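Local coordinates for putative exported protein (Burkholderia pseudomallei, PDB 4JGB) that is of unknown function but has an NAD(P)-binding Rossmann-type fold and may be an oxidoreductase acting on CH-NH groups, at residues A51-D55 / A85-L90; V91-R95 / L143-L149; G109-V113 / A173-I177; K185-D190 / A209-Y213. All coordinates share one frame; numbering follows the deposited sequence.

Contact 1: residues A51-D55 / A85-L90; sequences ADLFD and AVAKAL
Phe54, whose ring rests against Ala85 and Val86 of helix 83-97, has its backbone N bonded to Asp52 OD1 at 3.0 Å (N-H...O 151°). The N-H meets that oxygen from above the carboxylate plane and closes an Asx turn. A type I turn spans the same loop from Asp52 to Asp55 and delivers Asp55 as N-cap of helix 56-63. From this bend Leu53 and Phe54 reach across to the neighbouring helix. Leu53 gets there because its CG stands opposite the backbone N (chi1 -166°): CD2 lies 3.7 Å from Val86 CG1, the two side chains crossing at about a right angle, and CD1 lies 3.9 Å from Leu90 CD2. Ala89 faces the turn itself, its CB 3.5 Å from Leu53 O. The more exposed Phe54 ring touches with its outer carbons, CZ at 3.7 Å from Val86 CG2 and CE1 at 3.9 Å from Ala85 CB. In the Rossmann-type fold the contact joins the loop after strand 47-50 to a helix flanking the central strands, and Leu53 and Leu90 both also pack on Phe11 of strand 7-11. A sulfate ion, probably from the crystallisation liquor, lies about 6 Å from the Leu53 side chain. With no hydrogen bond between the segments, the loop keeps its shape through its own Asx and type I turn bonds, and the helix adds apolar packing without directional bonds.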
loop_
_atom_site.group_PDB
_atom_site.type_symbol
_atom_site.label_atom_id
_atom_site.label_comp_id
_atom_site.label_asym_id
_atom_site.label_seq_id
_atom_site.Cartn_x
_atom_site.Cartn_y
_atom_site.Cartn_z
ATOM N N ALA A 51 18.485 2.705 0.131
ATOM C CA ALA A 51 17.972 1.894 -0.959
ATOM C C ALA A 51 17.380 2.809 -2.013
ATOM O O ALA A 51 16.673 3.779 -1.688
ATOM C CB ALA A 51 16.923 0.896 -0.464
ATOM N N ASP A 52 17.695 2.505 -3.270
ATOM C CA ASP A 52 17.132 3.208 -4.395
ATOM C C ASP A 52 16.215 2.244 -5.091
ATOM O O ASP A 52 16.663 1.281 -5.734
ATOM C CB ASP A 52 18.213 3.707 -5.357
ATOM C CG ASP A 52 17.630 4.231 -6.692
ATOM O OD1 ASP A 52 16.405 4.490 -6.753
ATOM O OD2 ASP A 52 18.405 4.397 -7.668
ATOM N N LEU A 53 14.929 2.538 -4.965
ATOM C CA LEU A 53 13.857 1.762 -5.535
ATOM C C LEU A 53 14.095 1.399 -7.015
ATOM O O LEU A 53 13.879 0.261 -7.433
ATOM C CB LEU A 53 12.557 2.560 -5.357
ATOM C CG LEU A 53 11.216 1.851 -5.574
ATOM C CD1 LEU A 53 11.224 0.454 -4.958
ATOM C CD2 LEU A 53 10.097 2.688 -4.996
ATOM N N PHE A 54 14.593 2.357 -7.790
ATOM C CA PHE A 54 14.696 2.191 -9.227
ATOM C C PHE A 54 16.076 1.681 -9.676
ATOM O O PHE A 54 16.379 1.662 -10.872
ATOM C CB PHE A 54 14.318 3.513 -9.915
ATOM C CG PHE A 54 12.928 4.003 -9.570
ATOM C CD1 PHE A 54 11.800 3.230 -9.870
ATOM C CD2 PHE A 54 12.738 5.244 -8.957
ATOM C CE1 PHE A 54 10.517 3.678 -9.559
ATOM C CE2 PHE A 54 11.459 5.704 -8.651
ATOM C CZ PHE A 54 10.349 4.918 -8.950
ATOM N N ASP A 55 16.911 1.273 -8.715
ATOM C CA ASP A 55 18.235 0.744 -9.022
ATOM C C ASP A 55 18.221 -0.735 -8.698
ATOM O O ASP A 55 18.226 -1.103 -7.523
ATOM C CB ASP A 55 19.320 1.489 -8.236
ATOM C CG ASP A 55 20.724 0.902 -8.414
ATOM O OD1 ASP A 55 20.940 -0.055 -9.183
ATOM O OD2 ASP A 55 21.647 1.422 -7.758
ATOM N N ALA A 85 5.930 2.076 -12.375
ATOM C CA ALA A 85 7.352 1.738 -12.234
ATOM C C ALA A 85 7.675 1.291 -10.796
ATOM O O ALA A 85 8.428 0.345 -10.604
ATOM C CB ALA A 85 8.229 2.907 -12.632
ATOM N N VAL A 86 7.086 1.958 -9.799
ATOM C CA VAL A 86 7.264 1.542 -8.408
ATOM C C VAL A 86 6.817 0.091 -8.210
ATOM O O VAL A 86 7.598 -0.726 -7.757
ATOM C CB VAL A 86 6.522 2.447 -7.395
ATOM C CG1 VAL A 86 6.594 1.830 -6.001
ATOM C CG2 VAL A 86 7.144 3.840 -7.350
ATOM N N ALA A 87 5.557 -0.211 -8.537
ATOM C CA ALA A 87 5.044 -1.588 -8.504
ATOM C C ALA A 87 5.988 -2.599 -9.222
ATOM O O ALA A 87 6.305 -3.672 -8.688
ATOM C CB ALA A 87 3.636 -1.634 -9.113
ATOM N N LYS A 88 6.405 -2.248 -10.443
ATOM C CA LYS A 88 7.288 -3.085 -11.237
ATOM C C LYS A 88 8.627 -3.297 -10.547
ATOM O O LYS A 88 9.167 -4.420 -10.512
ATOM C CB LYS A 88 7.508 -2.500 -12.631
ATOM C CG LYS A 88 6.278 -2.569 -13.526
ATOM C CD LYS A 88 6.598 -2.338 -15.013
ATOM C CE LYS A 88 5.309 -2.464 -15.825
ATOM N NZ LYS A 88 5.446 -2.430 -17.316
ATOM N N ALA A 89 9.165 -2.216 -9.994
ATOM C CA ALA A 89 10.490 -2.274 -9.354
ATOM C C ALA A 89 10.417 -3.072 -8.067
ATOM O O ALA A 89 11.340 -3.810 -7.731
ATOM C CB ALA A 89 11.046 -0.870 -9.108
ATOM N N LEU A 90 9.301 -2.938 -7.352
ATOM C CA LEU A 90 9.066 -3.716 -6.141
ATOM C C LEU A 90 9.022 -5.204 -6.427
ATOM O O LEU A 90 9.669 -5.985 -5.736
ATOM C CB LEU A 90 7.754 -3.319 -5.460
ATOM C CG LEU A 90 7.762 -2.158 -4.468
ATOM C CD1 LEU A 90 6.404 -2.138 -3.800
ATOM C CD2 LEU A 90 8.860 -2.313 -3.427
#

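Contact 2: residues V91-R95 / L143-L149; sequences VDGAR and LSTVQDL
The Arg95 guanidinium carries Val91 CG1 on one face, 3.5 Å above its plane and offset toward the rim, and holds the Asp148 carboxylate at its edge. In this Rossmann-type alpha/beta fold the contact joins helix 83-97 to the connection between helix 130-143 and strand 150-155. Carboxylate and guanidinium planes are only 20° apart, so the salt bridge is nearly flat. Arg95 NE bonds to Asp148 OD2 at 3.0 Å (160°), close to the guanidinium plane and on the syn lone pair of the oxygen. The second arm, from Arg95 NH2 to Asp148 OD1, is modelled very short, at 2.5 Å, so its exact length is doubtful. Asp148 places CG between its backbone N and carbonyl carbon (chi1 63°), which turns the carboxylate to the helix, while Arg95 stays extended from CG to NE and crosses it at about a right angle. This charged pair lies at the outer margin; inward the packing is apolar. Leu149 CD2 approaches Arg95 CG at 3.9 Å, and its other branch, CD1, lies 3.6 Å from Val91 CG1. Ala94 and Leu149 both also rest on Val102 of strand 101-105, placing this layer directly on the sheet. At the far end Val91 and Leu143 slide past each other in opposite directions, with Val91 CG2 3.5 Å from Leu143 CD2.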
loop_
_atom_site.group_PDB
_atom_site.type_symbol
_atom_site.label_atom_id
_atom_site.label_comp_id
_atom_site.label_asym_id
_atom_site.label_seq_id
_atom_site.Cartn_x
_atom_site.Cartn_y
_atom_site.Cartn_z
ATOM N N VAL A 91 8.234 -5.584 -7.425
ATOM C CA VAL A 91 8.064 -6.990 -7.795
ATOM C C VAL A 91 9.401 -7.572 -8.225
ATOM O O VAL A 91 9.750 -8.683 -7.812
ATOM C CB VAL A 91 7.058 -7.164 -8.948
ATOM C CG1 VAL A 91 7.160 -8.567 -9.537
ATOM C CG2 VAL A 91 5.642 -6.859 -8.489
ATOM N N ASP A 92 10.150 -6.833 -9.046
ATOM C CA ASP A 92 11.461 -7.345 -9.535
ATOM C C ASP A 92 12.457 -7.529 -8.366
ATOM O O ASP A 92 13.143 -8.559 -8.245
ATOM C CB ASP A 92 12.023 -6.408 -10.619
ATOM C CG ASP A 92 13.400 -6.815 -11.082
ATOM O OD1 ASP A 92 13.547 -7.966 -11.531
ATOM O OD2 ASP A 92 14.341 -5.993 -10.981
ATOM N N GLY A 93 12.518 -6.523 -7.494
ATOM C CA GLY A 93 13.329 -6.587 -6.272
ATOM C C GLY A 93 12.946 -7.761 -5.399
ATOM O O GLY A 93 13.806 -8.522 -4.963
ATOM N N ALA A 94 11.649 -7.915 -5.133
ATOM C CA ALA A 94 11.203 -9.003 -4.253
ATOM C C ALA A 94 11.621 -10.339 -4.834
ATOM O O ALA A 94 12.188 -11.158 -4.123
ATOM C CB ALA A 94 9.692 -8.960 -4.034
ATOM N N ARG A 95 11.347 -10.560 -6.127
ATOM C CA ARG A 95 11.783 -11.791 -6.824
ATOM C C ARG A 95 13.286 -12.051 -6.697
ATOM O O ARG A 95 13.715 -13.168 -6.350
ATOM C CB ARG A 95 11.404 -11.717 -8.311
ATOM C CG ARG A 95 9.912 -11.912 -8.583
ATOM C CD ARG A 95 9.550 -11.567 -10.019
ATOM N NE ARG A 95 8.276 -12.175 -10.402
ATOM C CZ ARG A 95 7.602 -11.846 -11.500
ATOM N NH1 ARG A 95 8.070 -10.904 -12.292
ATOM N NH2 ARG A 95 6.447 -12.444 -11.785
ATOM N N LEU A 143 0.257 -5.989 -11.625
ATOM C CA LEU A 143 0.284 -6.964 -10.539
ATOM C C LEU A 143 -0.608 -8.207 -10.750
ATOM O O LEU A 143 -0.286 -9.292 -10.252
ATOM C CB LEU A 143 -0.067 -6.273 -9.215
ATOM C CG LEU A 143 0.997 -5.369 -8.615
ATOM C CD1 LEU A 143 0.361 -4.528 -7.503
ATOM C CD2 LEU A 143 2.189 -6.173 -8.081
ATOM N N SER A 144 -1.714 -8.060 -11.484
ATOM C CA SER A 144 -2.602 -9.193 -11.800
ATOM C C SER A 144 -1.915 -10.234 -12.687
ATOM O O SER A 144 -2.367 -11.384 -12.792
ATOM C CB SER A 144 -3.888 -8.700 -12.481
ATOM O OG SER A 144 -4.465 -7.633 -11.758
ATOM N N THR A 145 -0.828 -9.844 -13.348
ATOM C CA THR A 145 -0.058 -10.815 -14.155
ATOM C C THR A 145 0.989 -11.548 -13.297
ATOM O O THR A 145 1.732 -12.420 -13.778
ATOM C CB THR A 145 0.646 -10.135 -15.350
ATOM O OG1 THR A 145 1.713 -9.313 -14.855
ATOM C CG2 THR A 145 -0.360 -9.260 -16.142
ATOM N N VAL A 146 1.070 -11.194 -12.024
ATOM C CA VAL A 146 2.130 -11.736 -11.214
ATOM C C VAL A 146 1.486 -12.818 -10.358
ATOM O O VAL A 146 0.657 -12.520 -9.488
ATOM C CB VAL A 146 2.805 -10.624 -10.393
ATOM C CG1 VAL A 146 3.780 -11.197 -9.367
ATOM C CG2 VAL A 146 3.473 -9.596 -11.319
ATOM N N GLN A 147 1.882 -14.061 -10.612
ATOM C CA GLN A 147 1.282 -15.219 -9.953
ATOM C C GLN A 147 2.182 -15.778 -8.871
ATOM O O GLN A 147 1.738 -16.541 -8.013
ATOM C CB GLN A 147 1.027 -16.332 -10.984
ATOM C CG GLN A 147 0.086 -15.948 -12.126
ATOM C CD GLN A 147 -1.374 -16.213 -11.798
ATOM O OE1 GLN A 147 -1.971 -15.551 -10.944
ATOM N NE2 GLN A 147 -1.966 -17.197 -12.487
ATOM N N ASP A 148 3.457 -15.426 -8.942
ATOM C CA ASP A 148 4.464 -16.125 -8.175
ATOM C C ASP A 148 4.859 -15.398 -6.864
ATOM O O ASP A 148 5.698 -15.891 -6.110
ATOM C CB ASP A 148 5.687 -16.343 -9.066
ATOM C CG ASP A 148 6.319 -15.033 -9.503
ATOM O OD1 ASP A 148 5.706 -14.268 -10.283
ATOM O OD2 ASP A 148 7.413 -14.747 -9.037
ATOM N N LEU A 149 4.319 -14.208 -6.622
ATOM C CA LEU A 149 4.535 -13.514 -5.347
ATOM C C LEU A 149 3.197 -13.400 -4.604
ATOM O O LEU A 149 2.143 -13.371 -5.249
ATOM C CB LEU A 149 5.077 -12.091 -5.597
ATOM C CG LEU A 149 6.397 -11.804 -6.319
ATOM C CD1 LEU A 149 6.627 -10.295 -6.397
ATOM C CD2 LEU A 149 7.541 -12.458 -5.581
#

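Contact 3: residues G109-V113 / A173-I177; sequences GTLEV and AGRLI
A single parallel beta bridge, Glu112 with Arg175, ties the short strand 112-114 to the loop that follows strand 170-172. Its two bonds both involve the backbone of Glu112. Glu112 N bonds to Gly174 O at 2.9 Å, in the carbonyl plane and on a lone pair, and Leu176 N bonds to Glu112 O at 2.8 Å from a direction tilted 34° out of the carbonyl plane. Both are nearly straight at the hydrogen. Gly174 takes a positive phi (72°), and its carbonyl oxygen also receives a CA-H...O contact from Leu111 CA at 3.4 Å. Within the Rossmann-type fold the bridge lies beside the mixed main sheet: Leu111 packs on Thr210 of strand 207-212 and on Ser155 of strand 150-155, while strand 112-114 pairs with strand 117-118 in a small antiparallel sheet of its own. On the outer side Glu112 and Arg175 extend side by side, pointing the same way. Their salt bridge, Glu112 OE2 to Arg175 NE at 3.2 Å, is made with carboxylate and guanidinium planes perpendicular, so the two groups do not form the flat two-pronged pair. Leu176, its CG turned away from the backbone N (chi1 -171°), spreads its branches between two neighbours. It crosses the Leu111 side chain at about a right angle, CD1 to CD1 3.9 Å, and lies side by side with Val113, its CD2 3.9 Å from Val113 CG1. A water donates to Thr110 OG1, which bonds in addition to Gly107 O, and the same water reaches Gly174 O only weakly.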
loop_
_atom_site.group_PDB
_atom_site.type_symbol
_atom_site.label_atom_id
_atom_site.label_comp_id
_atom_site.label_asym_id
_atom_site.label_seq_id
_atom_site.Cartn_x
_atom_site.Cartn_y
_atom_site.Cartn_z
ATOM N N GLY A 109 -9.582 5.417 -6.368
ATOM C CA GLY A 109 -10.171 5.458 -7.714
ATOM C C GLY A 109 -10.350 4.092 -8.391
ATOM O O GLY A 109 -11.223 3.953 -9.240
ATOM N N THR A 110 -9.536 3.085 -7.984
ATOM C CA THR A 110 -9.633 1.706 -8.491
ATOM C C THR A 110 -10.739 0.880 -7.819
ATOM O O THR A 110 -10.987 -0.276 -8.199
ATOM C CB THR A 110 -8.320 0.907 -8.278
ATOM O OG1 THR A 110 -8.150 0.600 -6.882
ATOM C CG2 THR A 110 -7.143 1.684 -8.711
ATOM N N LEU A 111 -11.381 1.427 -6.787
ATOM C CA LEU A 111 -12.303 0.603 -6.012
ATOM C C LEU A 111 -13.498 0.252 -6.913
ATOM O O LEU A 111 -14.032 1.103 -7.642
ATOM C CB LEU A 111 -12.747 1.302 -4.719
ATOM C CG LEU A 111 -11.672 1.615 -3.653
ATOM C CD1 LEU A 111 -12.290 2.422 -2.525
ATOM C CD2 LEU A 111 -11.042 0.331 -3.108
ATOM N N GLU A 112 -13.900 -1.005 -6.877
ATOM C CA GLU A 112 -14.953 -1.481 -7.760
ATOM C C GLU A 112 -16.324 -1.082 -7.241
ATOM O O GLU A 112 -16.642 -1.362 -6.092
ATOM C CB GLU A 112 -14.843 -2.994 -7.867
ATOM C CG GLU A 112 -15.914 -3.615 -8.725
ATOM C CD GLU A 112 -15.586 -5.043 -9.043
ATOM O OE1 GLU A 112 -14.699 -5.265 -9.872
ATOM O OE2 GLU A 112 -16.205 -5.936 -8.435
ATOM N N VAL A 113 -17.144 -0.433 -8.071
ATOM C CA VAL A 113 -18.489 -0.018 -7.630
ATOM C C VAL A 113 -19.571 -0.986 -8.114
ATOM O O VAL A 113 -20.654 -1.006 -7.571
ATOM C CB VAL A 113 -18.853 1.433 -8.056
ATOM C CG1 VAL A 113 -17.910 2.444 -7.422
ATOM C CG2 VAL A 113 -18.866 1.595 -9.578
ATOM N N ALA A 173 -12.328 -7.193 -0.607
ATOM C CA ALA A 173 -11.345 -7.383 -1.678
ATOM C C ALA A 173 -11.468 -6.302 -2.773
ATOM O O ALA A 173 -11.863 -6.582 -3.898
ATOM C CB ALA A 173 -11.475 -8.796 -2.260
ATOM N N GLY A 174 -11.191 -5.059 -2.409
ATOM C CA GLY A 174 -11.154 -3.955 -3.365
ATOM C C GLY A 174 -12.438 -3.401 -3.994
ATOM O O GLY A 174 -12.371 -2.683 -5.025
ATOM N N ARG A 175 -13.594 -3.720 -3.413
ATOM C CA ARG A 175 -14.850 -3.052 -3.791
ATOM C C ARG A 175 -15.110 -1.838 -2.896
ATOM O O ARG A 175 -14.628 -1.788 -1.763
ATOM C CB ARG A 175 -16.021 -4.058 -3.757
ATOM C CG ARG A 175 -15.801 -5.167 -4.783
ATOM C CD ARG A 175 -16.461 -6.504 -4.466
ATOM N NE ARG A 175 -16.276 -7.425 -5.600
ATOM C CZ ARG A 175 -15.238 -8.254 -5.782
ATOM N NH1 ARG A 175 -14.265 -8.356 -4.886
ATOM N NH2 ARG A 175 -15.192 -9.025 -6.865
ATOM N N LEU A 176 -15.840 -0.853 -3.410
ATOM C CA LEU A 176 -16.190 0.334 -2.633
ATOM C C LEU A 176 -16.975 -0.080 -1.387
ATOM O O LEU A 176 -17.850 -0.928 -1.479
ATOM C CB LEU A 176 -17.100 1.264 -3.468
ATOM C CG LEU A 176 -17.370 2.650 -2.857
ATOM C CD1 LEU A 176 -16.072 3.398 -2.637
ATOM C CD2 LEU A 176 -18.307 3.481 -3.711
ATOM N N ILE A 177 -16.630 0.505 -0.245
ATOM C CA ILE A 177 -17.335 0.309 1.032
ATOM C C ILE A 177 -17.836 1.695 1.472
ATOM O O ILE A 177 -17.027 2.617 1.689
ATOM C CB ILE A 177 -16.417 -0.319 2.123
ATOM C CG1 ILE A 177 -15.992 -1.745 1.726
ATOM C CG2 ILE A 177 -17.126 -0.331 3.480
ATOM C CD1 ILE A 177 -14.781 -2.312 2.444
HETATM O O HOH W 1 -9.279 -1.605 -5.925
#

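Contact 4: residues K185-D190 / A209-Y213; sequences KISAED and ATAAY
Tyr213, the C-terminal residue, sets CG anti to its own carbonyl carbon (chi1 -57°), which sets one ring face against Ile186 and carries OH to Asp190; Asp190, its CG likewise anti to the carbonyl carbon, turns its carboxylate to meet it. In the Rossmann-type fold the contact joins the main-sheet strand that ends the chain, 207-212, to the strand-to-helix junction at 185-190, the two short strands crossing nearly perpendicular (84°). Tyr213 OH is held twice: it donates to Asp190 OD2 at 2.6 Å, on the anti lone pair, and accepts from Ser187 N at 3.2 Å. The ring and carboxylate planes stand 77° apart, with OD2 at the ring edge. Over one ring face lies Ile186 CD1, 4.1 Å from the ring centroid, in a CH-pi contact; the same methyl reaches Ala212 CA at 3.7 Å. Ser187 is N-cap of helix 188-201, its OG accepting from Asp190 N at 2.9 Å and also bonded to Glu164 O; this cap positions the Asp190 backbone. The carboxylate is held through OD1 by the backbone N atoms of Thr166 and Gly167. At the chain terminus Tyr213 N bonds to Lys185 O at 3.0 Å. Tyr213 OXT forms a salt bridge with Arg170, and a water links Tyr213 O (2.8 Å) to Lys185 N (3.1 Å).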
loop_
_atom_site.group_PDB
_atom_site.type_symbol
_atom_site.label_atom_id
_atom_site.label_comp_id
_atom_site.label_asym_id
_atom_site.label_seq_id
_atom_site.Cartn_x
_atom_site.Cartn_y
_atom_site.Cartn_z
ATOM N N LYS A 185 -14.638 6.472 3.946
ATOM C CA LYS A 185 -13.700 7.138 4.835
ATOM C C LYS A 185 -12.900 6.131 5.682
ATOM O O LYS A 185 -13.419 5.105 6.127
ATOM C CB LYS A 185 -14.439 8.059 5.807
ATOM C CG LYS A 185 -15.120 9.309 5.244
ATOM C CD LYS A 185 -15.652 10.113 6.448
ATOM C CE LYS A 185 -16.556 11.296 6.078
ATOM N NZ LYS A 185 -17.222 11.915 7.263
ATOM N N ILE A 186 -11.655 6.474 5.940
ATOM C CA ILE A 186 -10.840 5.715 6.886
ATOM C C ILE A 186 -9.817 6.687 7.473
ATOM O O ILE A 186 -9.255 7.491 6.734
ATOM C CB ILE A 186 -10.169 4.470 6.220
ATOM C CG1 ILE A 186 -9.666 3.464 7.276
ATOM C CG2 ILE A 186 -8.968 4.866 5.350
ATOM C CD1 ILE A 186 -10.744 2.668 7.970
ATOM N N SER A 187 -9.566 6.607 8.784
ATOM C CA SER A 187 -8.479 7.381 9.384
ATOM C C SER A 187 -7.182 6.693 8.982
ATOM O O SER A 187 -7.164 5.497 8.678
ATOM C CB SER A 187 -8.584 7.453 10.918
ATOM O OG SER A 187 -8.071 6.259 11.513
ATOM N N ALA A 188 -6.099 7.465 8.956
ATOM C CA ALA A 188 -4.827 6.958 8.513
ATOM C C ALA A 188 -4.309 5.909 9.534
ATOM O O ALA A 188 -3.677 4.922 9.173
ATOM C CB ALA A 188 -3.844 8.129 8.307
ATOM N N GLU A 189 -4.637 6.123 10.800
ATOM C CA GLU A 189 -4.267 5.216 11.891
ATOM C C GLU A 189 -4.999 3.895 11.687
ATOM O O GLU A 189 -4.387 2.823 11.820
ATOM C CB GLU A 189 -4.649 5.809 13.288
ATOM C CG GLU A 189 -3.894 7.077 13.757
ATOM C CD GLU A 189 -4.222 8.316 12.927
ATOM O OE1 GLU A 189 -5.269 8.293 12.232
ATOM O OE2 GLU A 189 -3.406 9.295 12.952
ATOM N N ASP A 190 -6.314 3.964 11.431
ATOM C CA ASP A 190 -7.072 2.740 11.160
ATOM C C ASP A 190 -6.626 2.032 9.874
ATOM O O ASP A 190 -6.524 0.806 9.855
ATOM C CB ASP A 190 -8.586 2.964 11.198
ATOM C CG ASP A 190 -9.115 3.017 12.630
ATOM O OD1 ASP A 190 -8.508 2.366 13.513
ATOM O OD2 ASP A 190 -10.117 3.720 12.879
ATOM N N ALA A 209 -7.478 -5.015 -1.998
ATOM C CA ALA A 209 -7.975 -5.000 -0.634
ATOM C C ALA A 209 -8.237 -3.556 -0.302
ATOM O O ALA A 209 -7.532 -2.682 -0.806
ATOM C CB ALA A 209 -6.888 -5.525 0.309
ATOM N N THR A 210 -9.167 -3.306 0.601
ATOM C CA THR A 210 -9.475 -1.941 1.040
ATOM C C THR A 210 -10.133 -1.983 2.424
ATOM O O THR A 210 -10.640 -3.041 2.839
ATOM C CB THR A 210 -10.448 -1.259 0.064
ATOM O OG1 THR A 210 -10.384 0.152 0.229
ATOM C CG2 THR A 210 -11.914 -1.763 0.277
ATOM N N ALA A 211 -10.130 -0.844 3.112
ATOM C CA ALA A 211 -10.735 -0.699 4.443
ATOM C C ALA A 211 -11.512 0.620 4.491
ATOM O O ALA A 211 -11.158 1.596 3.808
ATOM C CB ALA A 211 -9.672 -0.727 5.531
ATOM N N ALA A 212 -12.594 0.657 5.251
ATOM C CA ALA A 212 -13.364 1.901 5.406
ATOM C C ALA A 212 -14.342 1.661 6.504
ATOM O O ALA A 212 -14.609 0.506 6.776
ATOM C CB ALA A 212 -14.107 2.246 4.109
ATOM N N TYR A 213 -14.873 2.720 7.140
ATOM C CA TYR A 213 -15.895 2.501 8.182
ATOM C C TYR A 213 -17.177 1.959 7.551
ATOM O O TYR A 213 -17.549 2.387 6.444
ATOM C CB TYR A 213 -16.153 3.758 9.030
ATOM C CG TYR A 213 -14.867 4.212 9.640
ATOM C CD1 TYR A 213 -14.200 3.404 10.576
ATOM C CD2 TYR A 213 -14.275 5.403 9.248
ATOM C CE1 TYR A 213 -12.987 3.777 11.104
ATOM C CE2 TYR A 213 -13.067 5.800 9.779
ATOM C CZ TYR A 213 -12.426 4.994 10.689
ATOM O OH TYR A 213 -11.240 5.404 11.180
ATOM O OXT TYR A 213 -17.849 1.098 8.128
HETATM O O HOH W 2 -16.873 4.813 5.241
#

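Overall arrangement
Contacts 1 and 2 follow one another on helix 83-97, their centres 12 Å apart: its first half meets the loop after strand 47-50, its second half the loop before strand 150-155. Contacts 3 and 4 also have centres 12 Å apart and touch directly, since Thr210 of the main-sheet strand that ends the chain packs against Leu111, Arg175 and Ile177. The two pairs are well separated. Contact 1 lies about 26 Å, centre to centre, from contacts 3 and 4, on the opposite side of the chain's centre, and contact 2 comes no nearer than about 10 Å, atom to atom, to either. The sulfate near Leu53 may mark a pocket beside contact 1.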